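Local coordinates for dihydrodipicolinate reductase N-terminus domain-containing protein (Mycobacterium smegmatis, PDB 6IAQ), which probably catalyses the NADP-dependent reductive amination of ketones to amines, acting as a native amine dehydrogenase, at residues R227-S237 with E269-P277. Sequence-based numbering, arbitrary orientation.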
ATOM      1  N   ARG A 227      10.112 -11.992  25.255  1.00 30.37           N
ATOM      2  CA  ARG A 227       9.557 -12.642  26.456  1.00 31.41           C
ATOM      3  C   ARG A 227       8.678 -13.797  25.995  1.00 33.58           C
ATOM      4  O   ARG A 227       8.083 -13.763  24.910  1.00 34.10           O
ATOM      5  CB  ARG A 227       8.792 -11.613  27.294  1.00 35.77           C
ATOM      6  CG  ARG A 227       7.571 -11.029  26.610  1.00 40.83           C
ATOM      7  CD  ARG A 227       6.530 -10.590  27.621  1.00 46.60           C
ATOM      8  NE  ARG A 227       5.218 -10.329  27.044  1.00 47.28           N
ATOM      9  CZ  ARG A 227       4.868  -9.207  26.415  1.00 52.01           C
ATOM     10  NH1 ARG A 227       5.742  -8.232  26.199  1.00 50.17           N
ATOM     11  NH2 ARG A 227       3.627  -9.068  25.974  1.00 53.32           N
ATOM     12  N   PRO A 228       8.582 -14.872  26.799  1.00 30.25           N
ATOM     13  CA  PRO A 228       7.733 -15.995  26.448  1.00 31.15           C
ATOM     14  C   PRO A 228       6.264 -15.590  26.615  1.00 35.02           C
ATOM     15  O   PRO A 228       5.970 -14.721  27.435  1.00 36.73           O
ATOM     16  CB  PRO A 228       8.131 -17.063  27.465  1.00 35.12           C
ATOM     17  CG  PRO A 228       8.563 -16.238  28.685  1.00 33.02           C
ATOM     18  CD  PRO A 228       9.288 -15.062  28.085  1.00 32.12           C
ATOM     19  N   ASP A 229       5.404 -16.201  25.803  1.00 30.55           N
ATOM     20  CA  ASP A 229       3.942 -16.158  25.996  1.00 32.87           C
ATOM     21  C   ASP A 229       3.588 -17.418  26.776  1.00 34.79           C
ATOM     22  O   ASP A 229       4.084 -18.512  26.412  1.00 30.23           O
ATOM     23  CB  ASP A 229       3.199 -16.017  24.662  1.00 36.05           C
ATOM     24  CG  ASP A 229       3.577 -14.769  23.876  1.00 35.46           C
ATOM     25  OD1 ASP A 229       3.913 -13.768  24.487  1.00 37.93           O
ATOM     26  OD2 ASP A 229       3.534 -14.826  22.638  1.00 34.55           O
ATOM     27  N   ILE A 230       2.773 -17.266  27.821  1.00 29.60           N
ATOM     28  CA  ILE A 230       2.503 -18.334  28.823  1.00 28.77           C
ATOM     29  C   ILE A 230       1.032 -18.723  28.726  1.00 28.52           C
ATOM     30  O   ILE A 230       0.193 -17.818  28.666  1.00 29.92           O
ATOM     31  CB  ILE A 230       2.847 -17.787  30.223  1.00 32.83           C
ATOM     32  CG1 ILE A 230       4.270 -17.225  30.276  1.00 35.01           C
ATOM     33  CG2 ILE A 230       2.618 -18.847  31.276  1.00 31.56           C
ATOM     34  CD1 ILE A 230       5.338 -18.237  29.891  1.00 35.98           C
ATOM     35  N   ALA A 231       0.725 -20.013  28.765  1.00 27.10           N
ATOM     36  CA  ALA A 231      -0.648 -20.531  28.921  1.00 29.86           C
ATOM     37  C   ALA A 231      -1.218 -20.088  30.284  1.00 34.76           C
ATOM     38  O   ALA A 231      -0.626 -20.428  31.323  1.00 31.86           O
ATOM     39  CB  ALA A 231      -0.646 -22.031  28.794  1.00 28.21           C
ATOM     40  N   SER A 232      -2.347 -19.376  30.275  1.00 37.70           N
ATOM     41  CA  SER A 232      -3.044 -18.896  31.493  1.00 34.80           C
ATOM     42  C   SER A 232      -3.954 -20.001  32.050  1.00 40.46           C
ATOM     43  O   SER A 232      -4.377 -19.895  33.206  1.00 44.98           O
ATOM     44  CB  SER A 232      -3.797 -17.636  31.160  1.00 34.96           C
ATOM     45  OG  SER A 232      -4.899 -17.939  30.294  1.00 31.27           O
ATOM     46  N   ALA A 233      -4.247 -21.028  31.254  1.00 40.73           N
ATOM     47  CA  ALA A 233      -5.099 -22.186  31.587  1.00 37.80           C
ATOM     48  C   ALA A 233      -4.731 -23.330  30.632  1.00 41.51           C
ATOM     49  O   ALA A 233      -3.953 -23.092  29.665  1.00 44.19           O
ATOM     50  CB  ALA A 233      -6.557 -21.814  31.433  1.00 39.88           C
ATOM     51  N   ALA A 234      -5.255 -24.536  30.871  1.00 40.09           N
ATOM     52  CA  ALA A 234      -5.043 -25.704  29.986  1.00 41.05           C
ATOM     53  C   ALA A 234      -5.484 -25.348  28.555  1.00 39.32           C
ATOM     54  O   ALA A 234      -6.572 -24.787  28.367  1.00 34.66           O
ATOM     55  CB  ALA A 234      -5.775 -26.909  30.515  1.00 45.68           C
ATOM     56  N   MET A 235      -4.627 -25.634  27.583  1.00 42.07           N
ATOM     57  CA  MET A 235      -4.874 -25.415  26.131  1.00 40.91           C
ATOM     58  C   MET A 235      -4.367 -26.637  25.368  1.00 39.81           C
ATOM     59  O   MET A 235      -3.750 -27.526  25.966  1.00 39.40           O
ATOM     60  CB  MET A 235      -4.100 -24.208  25.592  1.00 40.61           C
ATOM     61  CG  MET A 235      -4.036 -23.064  26.530  1.00 38.19           C
ATOM     62  SD  MET A 235      -3.096 -21.684  25.892  1.00 35.48           S
ATOM     63  CE  MET A 235      -3.828 -21.453  24.265  1.00 41.74           C
ATOM     64  N   ARG A 236      -4.556 -26.636  24.066  1.00 40.87           N
ATOM     65  CA  ARG A 236      -4.081 -27.679  23.141  1.00 40.55           C
ATOM     66  C   ARG A 236      -3.457 -26.946  21.952  1.00 38.39           C
ATOM     67  O   ARG A 236      -4.006 -25.910  21.559  1.00 35.53           O
ATOM     68  CB  ARG A 236      -5.234 -28.593  22.703  1.00 44.80           C
ATOM     69  CG  ARG A 236      -4.733 -29.794  21.917  1.00 49.45           C
ATOM     70  CD  ARG A 236      -5.676 -30.956  21.797  1.00 50.98           C
ATOM     71  NE  ARG A 236      -4.897 -32.182  21.622  1.00 58.03           N
ATOM     72  CZ  ARG A 236      -4.381 -32.599  20.477  1.00 57.79           C
ATOM     73  NH1 ARG A 236      -3.682 -33.717  20.439  1.00 57.84           N
ATOM     74  NH2 ARG A 236      -4.564 -31.906  19.364  1.00 66.77           N
ATOM     75  N   SER A 237      -2.318 -27.417  21.460  1.00 32.24           N
ATOM     76  CA  SER A 237      -1.721 -26.964  20.177  1.00 31.31           C
ATOM     77  C   SER A 237      -2.070 -27.996  19.122  1.00 31.95           C
ATOM     78  O   SER A 237      -1.552 -29.129  19.203  1.00 33.97           O
ATOM     79  CB  SER A 237      -0.237 -26.787  20.267  1.00 33.88           C
ATOM     80  OG  SER A 237       0.310 -26.564  18.974  1.00 30.42           O
ATOM     81  N   GLU A 269       6.532  -4.762  17.477  1.00 29.23           N
ATOM     82  CA  GLU A 269       6.254  -5.811  18.472  1.00 33.90           C
ATOM     83  C   GLU A 269       5.420  -6.895  17.787  1.00 32.51           C
ATOM     84  O   GLU A 269       4.374  -6.561  17.156  1.00 30.48           O
ATOM     85  CB  GLU A 269       5.526  -5.204  19.666  1.00 34.91           C
ATOM     86  CG  GLU A 269       5.041  -6.223  20.663  1.00 34.22           C
ATOM     87  CD  GLU A 269       4.310  -5.603  21.840  1.00 39.09           C
ATOM     88  OE1 GLU A 269       3.405  -4.821  21.612  1.00 47.47           O
ATOM     89  OE2 GLU A 269       4.684  -5.880  22.977  1.00 51.38           O
ATOM     90  N   MET A 270       5.883  -8.146  17.896  1.00 29.46           N
ATOM     91  CA  MET A 270       5.266  -9.295  17.207  1.00 27.51           C
ATOM     92  C   MET A 270       5.131 -10.452  18.182  1.00 27.63           C
ATOM     93  O   MET A 270       6.131 -10.868  18.780  1.00 27.90           O
ATOM     94  CB  MET A 270       6.110  -9.691  15.986  1.00 28.38           C
ATOM     95  CG  MET A 270       5.447 -10.722  15.116  1.00 27.92           C
ATOM     96  SD  MET A 270       6.704 -11.671  14.208  1.00 29.65           S
ATOM     97  CE  MET A 270       7.234 -12.703  15.572  1.00 29.50           C
ATOM     98  N   SER A 271       3.923 -10.957  18.326  1.00 23.62           N
ATOM     99  CA  SER A 271       3.656 -12.183  19.102  1.00 27.32           C
ATOM    100  C   SER A 271       3.234 -13.297  18.139  1.00 27.92           C
ATOM    101  O   SER A 271       2.306 -13.089  17.313  1.00 27.95           O
ATOM    102  CB  SER A 271       2.635 -11.952  20.160  1.00 27.82           C
ATOM    103  OG  SER A 271       2.278 -13.185  20.767  1.00 28.61           O
ATOM    104  N   GLY A 272       3.888 -14.435  18.281  1.00 24.09           N
ATOM    105  CA  GLY A 272       3.534 -15.691  17.618  1.00 25.13           C
ATOM    106  C   GLY A 272       3.286 -16.736  18.676  1.00 27.58           C
ATOM    107  O   GLY A 272       4.279 -17.149  19.352  1.00 25.11           O
ATOM    108  N   ARG A 273       2.024 -17.140  18.858  1.00 24.01           N
ATOM    109  CA  ARG A 273       1.651 -18.018  19.986  1.00 23.87           C
ATOM    110  C   ARG A 273       0.418 -18.847  19.639  1.00 27.27           C
ATOM    111  O   ARG A 273      -0.343 -18.485  18.728  1.00 26.23           O
ATOM    112  CB  ARG A 273       1.418 -17.189  21.254  1.00 28.46           C
ATOM    113  CG  ARG A 273       0.181 -16.288  21.202  1.00 25.71           C
ATOM    114  CD  ARG A 273       0.052 -15.290  22.377  1.00 27.56           C
ATOM    115  NE  ARG A 273      -1.279 -14.714  22.212  1.00 28.79           N
ATOM    116  CZ  ARG A 273      -1.575 -13.724  21.361  1.00 30.23           C
ATOM    117  NH1 ARG A 273      -0.614 -13.127  20.665  1.00 30.03           N
ATOM    118  NH2 ARG A 273      -2.837 -13.359  21.202  1.00 30.53           N
ATOM    119  N   VAL A 274       0.205 -19.913  20.408  1.00 24.25           N
ATOM    120  CA  VAL A 274      -1.042 -20.698  20.332  1.00 27.19           C
ATOM    121  C   VAL A 274      -2.172 -19.814  20.869  1.00 29.25           C
ATOM    122  O   VAL A 274      -2.017 -19.257  21.969  1.00 31.52           O
ATOM    123  CB  VAL A 274      -0.928 -22.024  21.091  1.00 25.45           C
ATOM    124  CG1 VAL A 274      -2.210 -22.810  21.005  1.00 26.03           C
ATOM    125  CG2 VAL A 274       0.236 -22.868  20.587  1.00 27.74           C
ATOM    126  N   TYR A 275      -3.255 -19.671  20.101  1.00 26.11           N
ATOM    127  CA  TYR A 275      -4.441 -18.893  20.524  1.00 29.46           C
ATOM    128  C   TYR A 275      -5.401 -19.789  21.314  1.00 29.89           C
ATOM    129  O   TYR A 275      -5.585 -20.994  20.986  1.00 28.99           O
ATOM    130  CB  TYR A 275      -5.197 -18.347  19.318  1.00 28.43           C
ATOM    131  CG  TYR A 275      -4.578 -17.150  18.649  1.00 29.84           C
ATOM    132  CD1 TYR A 275      -3.299 -16.689  18.950  1.00 28.37           C
ATOM    133  CD2 TYR A 275      -5.277 -16.511  17.635  1.00 28.20           C
ATOM    134  CE1 TYR A 275      -2.755 -15.593  18.295  1.00 27.34           C
ATOM    135  CE2 TYR A 275      -4.748 -15.423  16.973  1.00 27.66           C
ATOM    136  CZ  TYR A 275      -3.486 -14.964  17.292  1.00 29.52           C
ATOM    137  OH  TYR A 275      -2.977 -13.898  16.603  1.00 27.60           O
ATOM    138  N   GLY A 276      -6.035 -19.193  22.302  1.00 32.92           N
ATOM    139  CA  GLY A 276      -7.251 -19.751  22.913  1.00 38.11           C
ATOM    140  C   GLY A 276      -8.476 -19.239  22.163  1.00 40.73           C
ATOM    141  O   GLY A 276      -8.358 -18.407  21.264  1.00 34.40           O
ATOM    142  N   PRO A 277      -9.685 -19.734  22.503  1.00 47.84           N
ATOM    143  CA  PRO A 277     -10.922 -19.266  21.872  1.00 47.39           C
ATOM    144  C   PRO A 277     -11.083 -17.738  21.962  1.00 43.93           C
ATOM    145  O   PRO A 277     -10.687 -17.155  22.960  1.00 41.04           O
ATOM    146  CB  PRO A 277     -12.018 -19.989  22.674  1.00 51.69           C
ATOM    147  CG  PRO A 277     -11.333 -21.232  23.187  1.00 51.08           C
ATOM    148  CD  PRO A 277      -9.917 -20.795  23.493  1.00 51.87           C
TER
HETATM  149  O   HOH W   1      -5.888 -23.826  22.327  1.00 49.77           O
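Asp229 and Ser271 make a side-chain contact between two strands that are not sheet neighbours, near the ends of strands 219-230 and 265-273 in the C-terminal domain. It illustrates how side chains on one face of a sheet can meet across an intervening strand. Ser271 OG donates to Asp229 OD2 at 2.8 Å, reaching the oxygen from 37° above the carboxylate plane. The other carboxylate oxygen, OD1, bonds Thr253 on strand 249-260. A single serine oxygen here links two opposite charges, since Arg273 NH1 donates to Ser271 OG at 2.9 Å, within the guanidinium plane. Asp229 OD2 also lies 3.5 Å from Arg273 CB, and the arginine chain crosses the aspartate at about a right angle, with the two charged planes 83° apart. The arginine's charge would probably help to hold the aspartate ionised, though the two form no direct salt bridge. Tyr275 CE1 lies over one guanidinium face, toward its rim, while Arg273 NH2 pairs with Glu279.

The mixed sheet explains the spacing: strand 249-260 runs antiparallel between edge strand 219-230 and interior strand 265-273. The short segments 227-230 and 269-273 approach to 8.1 Å between axes, running roughly the same way but splayed. Such an open sheet beside a parallel, Rossmann-type nucleotide-binding domain is the two-domain plan of the dihydrodipicolinate reductase-like enzymes.

Where strand 235-237 meets the 274-276 loop, the contacts are mostly apolar. The bend of Met235 at its last torsion (chi3 50°) directs CE toward the 274-276 backbone, 3.7 Å from Val274 O, and against Val274 CG1. Val274 divides its branches: CG1 sits 3.6 Å from Arg236 O, whereas CG2 meets Ser237 CB at 4.0 Å. Ser237 turns its hydroxyl to Asp171. One water donates both to Arg236 O and to Tyr275 O.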